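Local coordinates for putative dihydrodipicolinate synthase family protein (Coccidioides immitis, PDB 3QFE) that is of unknown function but belongs to the dihydrodipicolinate synthase family, whose members are built on a TIM barrel, at residues V19-S24 with E35-Y40; L29-Q34 with I70-K75; E97-A102 with N108-L113; L156-I161 with I184-A189. All coordinates share one frame; numbering follows the deposited sequence. Where two conformers were deposited one is given.

All four contacts lie in the helical outer layer of one barrel and the strands and loops it covers. Interactions 1 and 2 share helix 31-42 and have centres about 7 Å apart. They meet through Gln34, whose OE1 receives a probable hydrogen bond from Phe21 N at 2.9 Å while its NE2 reaches Val19 O at 3.1 Å. Interaction 2 also touches interaction 3: Arg74 NH2 lies 2.8 Å from Asn108 OD1. Interaction 4 sits farther round the barrel, with nearest atoms about 6 Å from interaction 3 and its centre about 35 Å from that of interaction 1. The calcium ion, at Ala315 and Ser318, involves none of the eight segments.

Interaction 1 of 4, residues V19-S24 with E35-Y40; sequences VTFFDS and ERYYAY
Phe21 turns the edge of its ring toward the face of Tyr37 in an offset edge-to-face pair, with centroids 5.2 Å apart and planes inclined at 66°. The touching atom is Phe21 CE2, which reaches Tyr37 CG at 3.4 Å, near the root of the ring rather than its hydroxyl end. Tyr37 carries CG anti to its backbone N (chi1 -179°), an orientation that directs the ring from helix 31-42 toward Val19 and Phe21. Farther out along the same ring, Val19 CG2 packs at 3.8 Å from Tyr37 CE2, so one tyrosine is contacted at its base by an aromatic ring and at its far end by a methyl group. The phenol oxygen bonds to Asn223 OD1, which also takes the N-H of Val19, so that one side-chain oxygen is shared by both partners.

Tyr38, the next residue on the helix, joins the loop through water. A single water molecule donates to Val19 O at 2.7 Å and to Thr20 OG1 at 2.8 Å, and it also hydrogen-bonds Tyr38 OH at 2.6 Å. Three polar atoms from two segments thus meet in a buried contact. Tyr38 itself lies against Leu69 and Ala73 of helix 63-77. Packing of this kind, between the loop that follows strand 13-17 and the helix to which that loop leads, belongs to a beta-alpha unit of a TIM barrel.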
loop_
_atom_site.group_PDB
_atom_site.type_symbol
_atom_site.label_atom_id
_atom_site.label_comp_id
_atom_site.label_asym_id
_atom_site.label_seq_id
_atom_site.Cartn_x
_atom_site.Cartn_y
_atom_site.Cartn_z
ATOM N N VAL A 19 3.826 -0.297 -7.437
ATOM C CA VAL A 19 5.180 0.117 -7.812
ATOM C C VAL A 19 5.114 1.211 -8.890
ATOM O O VAL A 19 4.047 1.448 -9.460
ATOM C CB VAL A 19 6.050 -1.080 -8.280
ATOM C CG1 VAL A 19 6.352 -1.997 -7.096
ATOM C CG2 VAL A 19 5.389 -1.856 -9.404
ATOM N N THR A 20 6.257 1.848 -9.181
ATOM C CA THR A 20 6.337 2.930 -10.163
ATOM C C THR A 20 7.238 2.606 -11.350
ATOM O O THR A 20 8.369 2.133 -11.180
ATOM C CB THR A 20 6.830 4.212 -9.478
ATOM O OG1 THR A 20 5.905 4.560 -8.453
ATOM C CG2 THR A 20 6.964 5.396 -10.477
ATOM N N PHE A 21 6.738 2.907 -12.547
ATOM C CA PHE A 21 7.431 2.695 -13.811
ATOM C C PHE A 21 8.244 3.937 -14.206
ATOM O O PHE A 21 7.725 5.048 -14.150
ATOM C CB PHE A 21 6.391 2.409 -14.922
ATOM C CG PHE A 21 5.787 1.021 -14.860
ATOM C CD1 PHE A 21 6.294 -0.012 -15.649
ATOM C CD2 PHE A 21 4.739 0.736 -14.005
ATOM C CE1 PHE A 21 5.734 -1.317 -15.599
ATOM C CE2 PHE A 21 4.202 -0.558 -13.936
ATOM C CZ PHE A 21 4.699 -1.585 -14.751
ATOM N N PHE A 22 9.499 3.740 -14.635
ATOM C CA PHE A 22 10.352 4.833 -15.102
ATOM C C PHE A 22 10.901 4.519 -16.477
ATOM O O PHE A 22 11.449 3.417 -16.704
ATOM C CB PHE A 22 11.561 5.069 -14.171
ATOM C CG PHE A 22 11.193 5.456 -12.772
ATOM C CD1 PHE A 22 10.660 6.730 -12.497
ATOM C CD2 PHE A 22 11.399 4.572 -11.716
ATOM C CE1 PHE A 22 10.328 7.104 -11.214
ATOM C CE2 PHE A 22 11.072 4.940 -10.416
ATOM C CZ PHE A 22 10.517 6.205 -10.171
ATOM N N ASP A 23 10.807 5.491 -17.383
ATOM C CA ASP A 23 11.545 5.401 -18.631
ATOM C C ASP A 23 13.026 5.610 -18.293
ATOM O O ASP A 23 13.432 6.700 -17.894
ATOM C CB ASP A 23 11.056 6.450 -19.636
ATOM C CG ASP A 23 11.830 6.404 -20.943
ATOM O OD1 ASP A 23 11.731 5.405 -21.676
ATOM O OD2 ASP A 23 12.542 7.368 -21.254
ATOM N N SER A 24 13.837 4.572 -18.443
ATOM C CA SER A 24 15.223 4.680 -17.984
ATOM C C SER A 24 16.111 5.613 -18.818
ATOM O O SER A 24 17.017 6.240 -18.277
ATOM C CB SER A 24 15.861 3.298 -17.831
ATOM O OG SER A 24 15.914 2.635 -19.084
ATOM N N GLU A 35 -0.554 3.504 -16.263
ATOM C CA GLU A 35 -2.006 3.410 -16.344
ATOM C C GLU A 35 -2.482 1.956 -16.612
ATOM O O GLU A 35 -3.418 1.490 -15.954
ATOM C CB GLU A 35 -2.568 4.355 -17.402
ATOM C CG GLU A 35 -4.049 4.636 -17.204
ATOM C CD GLU A 35 -4.695 5.310 -18.399
ATOM O OE1 GLU A 35 -3.949 5.837 -19.234
ATOM O OE2 GLU A 35 -5.946 5.322 -18.521
ATOM N N ARG A 36 -1.824 1.269 -17.553
ATOM C CA ARG A 36 -2.108 -0.134 -17.848
ATOM C C ARG A 36 -1.999 -0.978 -16.606
ATOM O O ARG A 36 -2.843 -1.841 -16.357
ATOM C CB ARG A 36 -1.150 -0.699 -18.906
ATOM C CG ARG A 36 -1.338 -0.104 -20.267
ATOM C CD ARG A 36 -0.564 -0.857 -21.329
ATOM N NE ARG A 36 -0.897 -0.335 -22.654
ATOM C CZ ARG A 36 -0.290 -0.708 -23.774
ATOM N NH1 ARG A 36 -0.666 -0.181 -24.938
ATOM N NH2 ARG A 36 0.690 -1.605 -23.731
ATOM N N TYR A 37 -0.956 -0.718 -15.820
ATOM C CA TYR A 37 -0.617 -1.524 -14.655
ATOM C C TYR A 37 -1.601 -1.316 -13.507
ATOM O O TYR A 37 -2.123 -2.275 -12.964
ATOM C CB TYR A 37 0.814 -1.210 -14.213
ATOM C CG TYR A 37 1.284 -2.005 -13.013
ATOM C CD1 TYR A 37 1.575 -3.374 -13.120
ATOM C CD2 TYR A 37 1.427 -1.401 -11.777
ATOM C CE1 TYR A 37 2.015 -4.113 -12.025
ATOM C CE2 TYR A 37 1.857 -2.125 -10.668
ATOM C CZ TYR A 37 2.152 -3.487 -10.800
ATOM O OH TYR A 37 2.582 -4.208 -9.694
ATOM N N TYR A 38 -1.866 -0.057 -13.159
ATOM C CA TYR A 38 -2.870 0.272 -12.150
ATOM C C TYR A 38 -4.239 -0.318 -12.507
ATOM O O TYR A 38 -4.949 -0.830 -11.632
ATOM C CB TYR A 38 -3.047 1.779 -12.052
ATOM C CG TYR A 38 -1.955 2.601 -11.373
ATOM C CD1 TYR A 38 -1.139 2.071 -10.396
ATOM C CD2 TYR A 38 -1.800 3.946 -11.692
ATOM C CE1 TYR A 38 -0.172 2.857 -9.772
ATOM C CE2 TYR A 38 -0.855 4.745 -11.064
ATOM C CZ TYR A 38 -0.045 4.193 -10.111
ATOM O OH TYR A 38 0.890 4.976 -9.506
ATOM N N ALA A 39 -4.626 -0.205 -13.786
ATOM C CA ALA A 39 -5.916 -0.688 -14.235
ATOM C C ALA A 39 -5.965 -2.214 -14.072
ATOM O O ALA A 39 -6.940 -2.766 -13.550
ATOM C CB ALA A 39 -6.173 -0.275 -15.653
ATOM N N TYR A 40 -4.895 -2.891 -14.470
ATOM C CA TYR A 40 -4.825 -4.335 -14.298
ATOM C C TYR A 40 -4.984 -4.729 -12.814
ATOM O O TYR A 40 -5.748 -5.657 -12.480
ATOM C CB TYR A 40 -3.508 -4.873 -14.831
ATOM C CG TYR A 40 -3.444 -6.379 -14.729
ATOM C CD1 TYR A 40 -4.055 -7.185 -15.692
ATOM C CD2 TYR A 40 -2.802 -6.995 -13.657
ATOM C CE1 TYR A 40 -4.012 -8.552 -15.594
ATOM C CE2 TYR A 40 -2.767 -8.373 -13.543
ATOM C CZ TYR A 40 -3.373 -9.144 -14.508
ATOM O OH TYR A 40 -3.343 -10.509 -14.407
HETATM O O HOH W 1 3.224 4.006 -8.902
#

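Interaction 2 of 4, residues L29-Q34 with I70-K75; sequences LDLASQ and IATARK
Beside the Leu31-Thr72 contact, the shortest polar bond is local to its first helix: Ser33 OG donates to Asp30 OD2 at 2.7 Å. Asp30 is the N-cap of helix 31-42, and its other oxygen, OD1, accepts from Ser33 N at 3.0 Å in a nearly straight bond (173°). Both donors come from above the carboxylate plane. Two bonds from one serine therefore hold the carboxylate over the first turn, where the negative charge probably interacts favourably with the helix dipole.

Across the contact, the two segments meet through Thr72. Leu31 sends CD2 to within 3.7 Å of Thr72 OG1, the two side chains crossing at a slant. The threonine hydroxyl is already bonded to Gln68 O one turn back in its own helix, and the leucine methyl merely packs beside it. The methyl of Thr72, CG2, lies anti to the backbone N and points between Leu31 and Gln34, 4.0 Å from Leu31 O and 4.3 Å from Gln34 CB. With the Thr72 hydroxyl bonded to its own helix and the Gln34 amide to the backbone of Phe21 and Val19, van der Waals packing is what joins the two segments, a small and partly buried contact without directional bonds between them.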
loop_
_atom_site.group_PDB
_atom_site.type_symbol
_atom_site.label_atom_id
_atom_site.label_comp_id
_atom_site.label_asym_id
_atom_site.label_seq_id
_atom_site.Cartn_x
_atom_site.Cartn_y
_atom_site.Cartn_z
ATOM N N LEU A 29 8.647 9.459 -15.480
ATOM C CA LEU A 29 7.590 8.487 -15.302
ATOM C C LEU A 29 7.177 7.910 -16.657
ATOM O O LEU A 29 7.182 8.612 -17.663
ATOM C CB LEU A 29 6.392 9.178 -14.673
ATOM C CG LEU A 29 6.559 9.791 -13.281
ATOM C CD1 LEU A 29 5.233 10.422 -12.856
ATOM C CD2 LEU A 29 7.013 8.749 -12.276
ATOM N N ASP A 30 6.829 6.634 -16.693
ATOM C CA ASP A 30 6.188 6.071 -17.889
ATOM C C ASP A 30 4.690 5.910 -17.588
ATOM O O ASP A 30 4.254 4.847 -17.118
ATOM C CB ASP A 30 6.820 4.731 -18.247
ATOM C CG ASP A 30 6.180 4.078 -19.472
ATOM O OD1 ASP A 30 5.121 4.520 -19.976
ATOM O OD2 ASP A 30 6.746 3.082 -19.934
ATOM N N LEU A 31 3.926 6.970 -17.835
ATOM C CA LEU A 31 2.505 7.034 -17.470
ATOM C C LEU A 31 1.625 6.073 -18.294
ATOM O O LEU A 31 0.680 5.482 -17.768
ATOM C CB LEU A 31 1.984 8.485 -17.516
ATOM C CG LEU A 31 2.688 9.454 -16.517
ATOM C CD1 LEU A 31 2.303 10.931 -16.665
ATOM C CD2 LEU A 31 2.565 9.007 -15.049
ATOM N N ALA A 32 1.953 5.884 -19.570
ATOM C CA ALA A 32 1.200 4.934 -20.384
ATOM C C ALA A 32 1.297 3.526 -19.775
ATOM O O ALA A 32 0.271 2.852 -19.587
ATOM C CB ALA A 32 1.659 4.956 -21.867
ATOM N N SER A 33 2.504 3.077 -19.447
ATOM C CA SER A 33 2.613 1.789 -18.786
ATOM C C SER A 33 1.958 1.794 -17.405
ATOM O O SER A 33 1.245 0.856 -17.046
ATOM C CB SER A 33 4.060 1.339 -18.715
ATOM O OG SER A 33 4.601 1.364 -20.026
ATOM N N GLN A 34 2.190 2.861 -16.642
ATOM C CA GLN A 34 1.631 3.002 -15.311
ATOM C C GLN A 34 0.109 2.869 -15.307
ATOM O O GLN A 34 -0.460 2.241 -14.411
ATOM C CB GLN A 34 2.012 4.373 -14.717
ATOM C CG GLN A 34 1.799 4.440 -13.225
ATOM C CD GLN A 34 2.831 3.637 -12.464
ATOM O OE1 GLN A 34 4.021 3.951 -12.478
ATOM N NE2 GLN A 34 2.392 2.596 -11.818
ATOM N N ILE A 70 -1.083 10.150 -9.001
ATOM C CA ILE A 70 -2.401 10.054 -8.406
ATOM C C ILE A 70 -3.450 10.201 -9.492
ATOM O O ILE A 70 -4.357 9.373 -9.580
ATOM C CB ILE A 70 -2.635 11.071 -7.267
ATOM C CG1 ILE A 70 -1.619 10.814 -6.137
ATOM C CG2 ILE A 70 -4.049 10.899 -6.688
ATOM C CD1 ILE A 70 -1.542 11.949 -5.070
ATOM N N ALA A 71 -3.303 11.224 -10.338
ATOM C CA ALA A 71 -4.245 11.482 -11.434
ATOM C C ALA A 71 -4.304 10.292 -12.409
ATOM O O ALA A 71 -5.367 9.914 -12.909
ATOM C CB ALA A 71 -3.838 12.783 -12.191
ATOM N N THR A 72 -3.148 9.694 -12.661
ATOM C CA THR A 72 -3.059 8.533 -13.535
ATOM C C THR A 72 -3.771 7.338 -12.868
ATOM O O THR A 72 -4.547 6.633 -13.535
ATOM C CB THR A 72 -1.581 8.240 -13.918
ATOM O OG1 THR A 72 -1.082 9.337 -14.692
ATOM C CG2 THR A 72 -1.438 6.945 -14.723
ATOM N N ALA A 73 -3.556 7.146 -11.559
ATOM C CA ALA A 73 -4.286 6.131 -10.824
ATOM C C ALA A 73 -5.785 6.325 -10.987
ATOM O O ALA A 73 -6.474 5.394 -11.437
ATOM C CB ALA A 73 -3.882 6.090 -9.342
ATOM N N ARG A 74 -6.297 7.528 -10.693
ATOM C CA ARG A 74 -7.749 7.776 -10.793
ATOM C C ARG A 74 -8.308 7.452 -12.188
ATOM O O ARG A 74 -9.367 6.852 -12.309
ATOM C CB ARG A 74 -8.096 9.214 -10.383
ATOM C CG ARG A 74 -9.572 9.628 -10.587
ATOM C CD ARG A 74 -10.489 8.711 -9.775
ATOM N NE ARG A 74 -10.224 8.794 -8.331
ATOM C CZ ARG A 74 -10.530 7.839 -7.448
ATOM N NH1 ARG A 74 -11.101 6.697 -7.845
ATOM N NH2 ARG A 74 -10.244 8.015 -6.149
ATOM N N LYS A 75 -7.593 7.854 -13.235
ATOM C CA LYS A 75 -8.007 7.573 -14.607
ATOM C C LYS A 75 -8.012 6.048 -14.878
ATOM O O LYS A 75 -8.906 5.533 -15.542
ATOM C CB LYS A 75 -7.101 8.315 -15.593
ATOM C CG LYS A 75 -7.434 8.097 -17.055
ATOM C CD LYS A 75 -6.510 8.919 -18.001
ATOM C CE LYS A 75 -6.611 8.408 -19.470
ATOM N NZ LYS A 75 -5.517 8.920 -20.370
#

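Interaction 3 of 4, residues E97-A102 with N108-L113; sequences EHINDA and NYVLVL
Ile99 and Val110 form the apolar centre of this contact, and all the touching atoms across it are carbon. Their side chains cross at about a right angle. Ile99 CG1 rests against Val110 CG2 at 3.9 Å, and the terminal methyl, CD1, approaches the same branch at an equal distance. Ile99 places CG1 anti to its carbonyl carbon (chi1 -70°), which carries the end of the chain toward the strand although the side chain leaves the helix obliquely to it. The other branch of Val110, CG1, also reaches the next helical turn, where it meets Ala102 CB at 4.2 Å. Of these two helix residues CG2 touches Ile99 alone, whereas CG1 lies against both Ile99 CG1 and Ala102 CB. Val112, two residues along the strand, adds a looser contact of 4.5 Å from its CG2 to Ile99 CD1. Val134 of helix 124-137 also packs on Ile99, and Phe130 and Phe131 of that helix on Val112, extending the apolar layer to the next helix.

Polar interactions lie at the margins and hold the segments to other parts of the chain. Asp101 forms a salt bridge with Arg63, and His98 ND1 hydrogen-bonds Val87 O. The strand is joined by backbone hydrogen bonds to strands 83-86 and 142-146.

The helix and strand axes come within 9.2 Å and run nearly antiparallel, at 156°. Such packing of a covering helix on the strand that follows it is that of a beta-alpha-beta crossover, here strand 83-86, helix 92-105 and strand 109-112 of the TIM barrel.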
loop_
_atom_site.group_PDB
_atom_site.type_symbol
_atom_site.label_atom_id
_atom_site.label_comp_id
_atom_site.label_asym_id
_atom_site.label_seq_id
_atom_site.Cartn_x
_atom_site.Cartn_y
_atom_site.Cartn_z
ATOM N N GLU A 97 0.814 20.560 1.311
ATOM C CA GLU A 97 0.922 20.725 -0.132
ATOM C C GLU A 97 0.649 19.388 -0.866
ATOM O O GLU A 97 -0.176 19.347 -1.797
ATOM C CB GLU A 97 2.292 21.319 -0.487
ATOM C CG GLU A 97 2.582 21.404 -1.975
ATOM C CD GLU A 97 3.889 22.143 -2.259
ATOM O OE1 GLU A 97 4.973 21.485 -2.358
ATOM O OE2 GLU A 97 3.821 23.380 -2.363
ATOM N N HIS A 98 1.302 18.299 -0.427
ATOM C CA HIS A 98 1.009 16.973 -0.978
ATOM C C HIS A 98 -0.450 16.596 -0.832
ATOM O O HIS A 98 -1.061 16.105 -1.791
ATOM C CB HIS A 98 1.830 15.886 -0.300
ATOM C CG HIS A 98 3.290 15.963 -0.590
ATOM N ND1 HIS A 98 4.232 15.336 0.194
ATOM C CD2 HIS A 98 3.973 16.585 -1.582
ATOM C CE1 HIS A 98 5.435 15.562 -0.307
ATOM N NE2 HIS A 98 5.305 16.338 -1.369
ATOM N N ILE A 99 -1.017 16.815 0.358
ATOM C CA ILE A 99 -2.422 16.501 0.547
ATOM C C ILE A 99 -3.329 17.265 -0.431
ATOM O O ILE A 99 -4.154 16.654 -1.106
ATOM C CB ILE A 99 -2.880 16.720 2.011
ATOM C CG1 ILE A 99 -2.251 15.652 2.937
ATOM C CG2 ILE A 99 -4.398 16.686 2.082
ATOM C CD1 ILE A 99 -2.530 15.889 4.460
ATOM N N ASN A 100 -3.153 18.585 -0.522
ATOM C CA ASN A 100 -3.943 19.380 -1.436
ATOM C C ASN A 100 -3.753 18.957 -2.893
ATOM O O ASN A 100 -4.715 18.913 -3.654
ATOM C CB ASN A 100 -3.687 20.876 -1.202
ATOM C CG ASN A 100 -4.409 21.385 0.039
ATOM O OD1 ASN A 100 -5.626 21.223 0.171
ATOM N ND2 ASN A 100 -3.668 21.962 0.962
ATOM N N ASP A 101 -2.514 18.630 -3.264
ATOM C CA ASP A 101 -2.247 18.088 -4.597
ATOM C C ASP A 101 -3.029 16.798 -4.802
ATOM O O ASP A 101 -3.636 16.622 -5.864
ATOM C CB ASP A 101 -0.755 17.812 -4.808
ATOM C CG ASP A 101 0.058 19.094 -4.957
ATOM O OD1 ASP A 101 -0.535 20.191 -5.081
ATOM O OD2 ASP A 101 1.297 19.000 -4.954
ATOM N N ALA A 102 -3.019 15.924 -3.789
ATOM C CA ALA A 102 -3.701 14.623 -3.852
ATOM C C ALA A 102 -5.198 14.790 -4.026
ATOM O O ALA A 102 -5.834 14.071 -4.797
ATOM C CB ALA A 102 -3.395 13.757 -2.595
ATOM N N ASN A 108 -9.002 9.565 -2.516
ATOM C CA ASN A 108 -10.121 9.540 -1.544
ATOM C C ASN A 108 -9.616 9.714 -0.113
ATOM O O ASN A 108 -10.326 10.255 0.759
ATOM C CB ASN A 108 -10.926 8.232 -1.606
ATOM C CG ASN A 108 -11.391 7.882 -3.004
ATOM O OD1 ASN A 108 -10.857 6.967 -3.639
ATOM N ND2 ASN A 108 -12.376 8.595 -3.493
ATOM N N TYR A 109 -8.391 9.236 0.122
ATOM C CA TYR A 109 -7.782 9.267 1.433
ATOM C C TYR A 109 -6.305 9.621 1.312
ATOM O O TYR A 109 -5.661 9.367 0.271
ATOM C CB TYR A 109 -7.887 7.888 2.094
ATOM C CG TYR A 109 -9.205 7.154 1.915
ATOM C CD1 TYR A 109 -10.349 7.524 2.623
ATOM C CD2 TYR A 109 -9.290 6.078 1.075
ATOM C CE1 TYR A 109 -11.538 6.838 2.475
ATOM C CE2 TYR A 109 -10.480 5.376 0.915
ATOM C CZ TYR A 109 -11.590 5.751 1.614
ATOM O OH TYR A 109 -12.750 5.035 1.422
ATOM N N VAL A 110 -5.742 10.152 2.390
ATOM C CA VAL A 110 -4.312 10.376 2.417
ATOM C C VAL A 110 -3.692 9.585 3.537
ATOM O O VAL A 110 -4.258 9.479 4.624
ATOM C CB VAL A 110 -3.911 11.879 2.495
ATOM C CG1 VAL A 110 -4.362 12.566 1.266
ATOM C CG2 VAL A 110 -4.506 12.565 3.717
ATOM N N LEU A 111 -2.522 9.029 3.244
ATOM C CA LEU A 111 -1.789 8.196 4.169
ATOM C C LEU A 111 -0.552 8.946 4.681
ATOM O O LEU A 111 0.338 9.295 3.907
ATOM C CB LEU A 111 -1.427 6.916 3.439
ATOM C CG LEU A 111 -0.647 5.806 4.119
ATOM C CD1 LEU A 111 -1.420 5.142 5.244
ATOM C CD2 LEU A 111 -0.295 4.794 3.008
ATOM N N VAL A 112 -0.519 9.223 5.978
ATOM C CA VAL A 112 0.398 10.215 6.544
ATOM C C VAL A 112 1.414 9.625 7.537
ATOM O O VAL A 112 1.045 9.190 8.619
ATOM C CB VAL A 112 -0.406 11.385 7.251
ATOM C CG1 VAL A 112 0.525 12.509 7.774
ATOM C CG2 VAL A 112 -1.461 11.986 6.325
ATOM N N LEU A 113 2.696 9.637 7.162
ATOM C CA LEU A 113 3.808 9.343 8.088
ATOM C C LEU A 113 3.912 10.381 9.181
ATOM O O LEU A 113 3.594 11.543 8.951
ATOM C CB LEU A 113 5.160 9.305 7.347
ATOM C CG LEU A 113 5.363 8.088 6.433
ATOM C CD1 LEU A 113 6.294 8.412 5.258
ATOM C CD2 LEU A 113 5.846 6.856 7.227
#

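Interaction 4 of 4, residues L156-I161 with I184-A189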
loop_
_atom_site.group_PDB
_atom_site.type_symbol
_atom_site.label_atom_id
_atom_site.label_comp_id
_atom_site.label_asym_id
_atom_site.label_seq_id
_atom_site.Cartn_x
_atom_site.Cartn_y
_atom_site.Cartn_z
ATOM N N LEU A 156 4.730 4.486 16.750
ATOM C CA LEU A 156 3.543 4.892 17.510
ATOM C C LEU A 156 2.821 3.702 18.147
ATOM O O LEU A 156 2.330 2.817 17.450
ATOM C CB LEU A 156 2.573 5.683 16.620
ATOM C CG LEU A 156 3.121 6.694 15.595
ATOM C CD1 LEU A 156 2.000 7.217 14.717
ATOM C CD2 LEU A 156 3.882 7.853 16.229
ATOM N N ASP A 157 2.749 3.689 19.473
ATOM C CA ASP A 157 2.045 2.619 20.179
ATOM C C ASP A 157 0.542 2.895 20.206
ATOM O O ASP A 157 0.094 3.943 19.730
ATOM C CB ASP A 157 2.607 2.426 21.600
ATOM C CG ASP A 157 2.527 3.691 22.452
ATOM O OD1 ASP A 157 1.743 4.608 22.118
ATOM O OD2 ASP A 157 3.256 3.772 23.469
ATOM N N SER A 158 -0.220 1.963 20.774
ATOM C CA SER A 158 -1.682 2.059 20.826
ATOM C C SER A 158 -2.239 3.305 21.506
ATOM O O SER A 158 -3.333 3.762 21.145
ATOM C CB SER A 158 -2.263 0.831 21.508
ATOM O OG SER A 158 -2.408 -0.205 20.569
ATOM N N ASP A 159 -1.497 3.820 22.493
ATOM C CA ASP A 159 -1.894 4.986 23.294
ATOM C C ASP A 159 -1.985 6.256 22.450
ATOM O O ASP A 159 -3.014 6.934 22.456
ATOM C CB ASP A 159 -0.920 5.209 24.478
ATOM C CG ASP A 159 -1.170 4.263 25.651
ATOM O OD1 ASP A 159 -2.039 3.372 25.532
ATOM O OD2 ASP A 159 -0.490 4.411 26.701
ATOM N N MET A 160 -0.901 6.563 21.733
ATOM C CA MET A 160 -0.839 7.721 20.830
ATOM C C MET A 160 -1.873 7.645 19.694
ATOM O O MET A 160 -2.538 8.634 19.399
ATOM C CB MET A 160 0.585 7.935 20.277
ATOM N N ILE A 161 -2.024 6.466 19.092
ATOM C CA ILE A 161 -2.968 6.287 17.984
ATOM C C ILE A 161 -4.398 6.573 18.440
ATOM O O ILE A 161 -5.132 7.296 17.762
ATOM C CB ILE A 161 -2.873 4.875 17.341
ATOM C CG1 ILE A 161 -1.511 4.689 16.674
ATOM C CG2 ILE A 161 -3.967 4.679 16.299
ATOM C CD1 ILE A 161 -1.122 3.261 16.449
ATOM N N ILE A 184 -3.433 -4.997 17.191
ATOM C CA ILE A 184 -4.724 -4.950 16.518
ATOM C C ILE A 184 -5.872 -5.000 17.513
ATOM O O ILE A 184 -6.779 -4.157 17.465
ATOM C CB ILE A 184 -4.859 -6.057 15.482
ATOM C CG1 ILE A 184 -4.041 -5.686 14.239
ATOM C CG2 ILE A 184 -6.329 -6.258 15.107
ATOM C CD1 ILE A 184 -3.941 -6.766 13.189
ATOM N N THR A 185 -5.794 -5.965 18.430
ATOM C CA THR A 185 -6.844 -6.199 19.410
ATOM C C THR A 185 -7.079 -4.956 20.272
ATOM O O THR A 185 -8.217 -4.506 20.411
ATOM C CB THR A 185 -6.543 -7.449 20.304
ATOM O OG1 THR A 185 -6.120 -8.552 19.488
ATOM C CG2 THR A 185 -7.778 -7.863 21.093
ATOM N N ARG A 186 -6.001 -4.401 20.827
ATOM C CA ARG A 186 -6.051 -3.172 21.632
ATOM C C ARG A 186 -6.783 -2.034 20.911
ATOM O O ARG A 186 -7.638 -1.367 21.502
ATOM C CB ARG A 186 -4.629 -2.734 22.002
ATOM C CG ARG A 186 -4.487 -1.913 23.289
ATOM C CD ARG A 186 -3.025 -1.922 23.801
ATOM N NE ARG A 186 -2.432 -3.273 23.773
ATOM C CZ ARG A 186 -1.520 -3.706 22.893
ATOM N NH1 ARG A 186 -1.075 -4.957 22.967
ATOM N NH2 ARG A 186 -1.040 -2.901 21.946
ATOM N N LEU A 187 -6.441 -1.825 19.639
ATOM C CA LEU A 187 -7.078 -0.799 18.810
ATOM C C LEU A 187 -8.570 -1.051 18.599
ATOM O O LEU A 187 -9.385 -0.147 18.819
ATOM C CB LEU A 187 -6.350 -0.663 17.477
ATOM C CG LEU A 187 -4.940 -0.100 17.629
ATOM C CD1 LEU A 187 -4.097 -0.410 16.413
ATOM C CD2 LEU A 187 -4.979 1.393 17.918
ATOM N N ALA A 188 -8.922 -2.276 18.195
ATOM C CA ALA A 188 -10.332 -2.720 18.137
ATOM C C ALA A 188 -11.139 -2.404 19.416
ATOM O O ALA A 188 -12.300 -1.977 19.345
ATOM C CB ALA A 188 -10.411 -4.210 17.835
ATOM N N ALA A 189 -10.521 -2.597 20.577
ATOM C CA ALA A 189 -11.231 -2.460 21.851
ATOM C C ALA A 189 -11.565 -1.006 22.197
ATOM O O ALA A 189 -12.437 -0.737 23.039
ATOM C CB ALA A 189 -10.429 -3.101 22.974
#
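Ser158 and Leu187 mark the closest backbone approach, with CA atoms 6.4 Å apart where the first turn of helix 158-167 meets the C-terminal half of helix 181-190. The small serine is consistent with this close approach, and its side chain fits between those of Arg186 and Leu187. Arg186 leaves the helix with CG roughly anti to its backbone N (chi1 -153°) and then bends at chi3 (-45°), bringing the edge of its guanidinium to the serine. NH2 donates to Ser158 OG at 3.3 Å, a weak bond with an angle of 149° at the hydrogen, and the oxygen lies near the guanidinium plane. The aliphatic part of the arginine contributes as well, CD standing 3.7 Å from Ser158 CB. On the other flank, Leu187 CG is 3.9 Å from Ser158 OG.

Deeper in the contact, the character becomes purely apolar. Leu187 CD2 meets Ile161 CG2 at 3.8 Å, the two side chains crossing nearly at right angles, and both also touch Leu176 of strand 171-176. Just before Ser158, Asp157 caps the start of its helix through a weak bond from Met160 N to OD1. An apolar inner side resting on a strand, with a weak arginine-serine bond toward the outside, fits two helices that pack side by side on the outside of a TIM barrel.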